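Local coordinates for putative D-arabinose 5-phosphate isomerase (Klebsiella pneumoniae subsp. pneumoniae, PDB 3K2V), which probably interconverts D-arabinose 5-phosphate and D-ribulose 5-phosphate, and binds a CMP-linked 3-deoxy-octulosonic acid, probably a regulatory ligand, at its paired CBS domains, at residues 113-116 with 117-121. Numbering follows the deposited sequence.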
# COMPACT_ATOMS: atom_id res chain seq x y z
N LEU A 113 -10.98 14.32 -12.58
CA LEU A 113 -10.35 13.50 -13.62
C LEU A 113 -9.36 12.54 -12.98
O LEU A 113 -8.74 12.86 -11.96
CB LEU A 113 -9.65 14.38 -14.67
CG LEU A 113 -10.53 15.36 -15.45
CD1 LEU A 113 -9.69 16.05 -16.54
CD2 LEU A 113 -11.77 14.68 -16.05
N ALA A 114 -9.24 11.35 -13.56
CA ALA A 114 -8.30 10.35 -13.06
C ALA A 114 -6.89 10.93 -12.98
O ALA A 114 -6.17 10.64 -12.02
CB ALA A 114 -8.32 9.10 -13.92
N VAL A 115 -6.50 11.77 -13.94
CA VAL A 115 -5.15 12.38 -13.90
C VAL A 115 -4.94 13.25 -12.65
O VAL A 115 -3.86 13.26 -12.05
CB VAL A 115 -4.79 13.18 -15.17
CG1 VAL A 115 -5.66 14.43 -15.34
CG2 VAL A 115 -3.29 13.54 -15.15
N ASP A 116 -5.98 13.97 -12.25
CA ASP A 116 -5.87 14.83 -11.07
C ASP A 116 -5.93 14.01 -9.79
O ASP A 116 -5.26 14.35 -8.83
CB ASP A 116 -6.91 15.94 -11.12
CG ASP A 116 -6.65 16.91 -12.28
OD1 ASP A 116 -5.47 17.27 -12.45
OD2 ASP A 116 -7.59 17.29 -13.01
N ALA A 117 -6.67 12.91 -9.80
CA ALA A 117 -6.66 11.97 -8.68
C ALA A 117 -5.25 11.36 -8.52
O ALA A 117 -4.72 11.26 -7.42
CB ALA A 117 -7.70 10.88 -8.90
N LEU A 118 -4.63 11.01 -9.64
CA LEU A 118 -3.27 10.45 -9.59
C LEU A 118 -2.29 11.47 -9.00
O LEU A 118 -1.46 11.13 -8.15
CB LEU A 118 -2.84 10.04 -10.99
CG LEU A 118 -1.41 9.50 -11.18
CD1 LEU A 118 -1.25 8.20 -10.41
CD2 LEU A 118 -1.17 9.34 -12.67
N ASN A 119 -2.39 12.71 -9.47
CA ASN A 119 -1.52 13.78 -9.01
C ASN A 119 -1.67 14.00 -7.51
O ASN A 119 -0.67 14.16 -6.81
CB ASN A 119 -1.77 15.10 -9.77
CG ASN A 119 -1.14 15.10 -11.17
OD1 ASN A 119 -0.24 14.34 -11.45
ND2 ASN A 119 -1.65 15.96 -12.05
N LEU A 120 -2.91 13.96 -7.02
CA LEU A 120 -3.18 14.11 -5.59
C LEU A 120 -2.57 12.96 -4.82
O LEU A 120 -1.94 13.17 -3.76
CB LEU A 120 -4.69 14.18 -5.30
CG LEU A 120 -5.08 14.31 -3.82
CD1 LEU A 120 -4.55 15.64 -3.23
CD2 LEU A 120 -6.58 14.20 -3.62
N MSE A 121 -2.73 11.75 -5.33
CA MSE A 121 -2.20 10.57 -4.64
C MSE A 121 -0.67 10.62 -4.57
O MSE A 121 -0.07 10.31 -3.53
CB MSE A 121 -2.70 9.27 -5.30
CG MSE A 121 -4.17 8.97 -4.98
SE MSE A 121 -4.79 7.17 -5.57
CE MSE A 121 -5.69 7.65 -7.22
O HOH W 1 -3.79 17.97 -10.62
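The carboxylate of Asp116 and the side-chain amide of Asn119 sit one helical turn apart, their planes turned 52° against each other. They do not bond directly: Asp116 OD1 and Asn119 ND2 stand 4.1 Å apart. One water bridges the two groups. It lies near the plane of the amide but well above that of the carboxylate. It donates to Asp116 OD1 at 2.6 Å and accepts the longer bond from Asn119 ND2 at 3.3 Å. The CG of Asn119 lies anti to its carbonyl carbon, beside the backbone N (chi1 -77°), and this lays the amide over Val115 O. That oxygen faces the amide carbon from one side of its plane, almost straight above Asn119 CG at 3.4 Å. It already accepts the backbone N-H of Asn119, and from there the amide nitrogen meets it at a poor angle. Asn119 ND2 also makes a weak hydrogen bond to a glycerol, probably from the crystallisation liquor.

Beneath these groups runs the first part of helix 114-124, with Leu113 at the N-cap position. Four successive i to i+4 bonds join 113-116 to 117-121, from Ala117 N to Leu113 O (3.0 Å) through Leu120 N to Asp116 O (3.0 Å).

The helix is the crossover of a beta-alpha-beta unit between strands 107-108 and 128-133 of the second CBS domain. Ala117 and Leu120 pack on Ile108 of the first strand. Ala114, Leu118 and selenomethionine Met121 rest on Leu146 of helix 143-146, and Leu118 also reaches Leu147 of the second subunit.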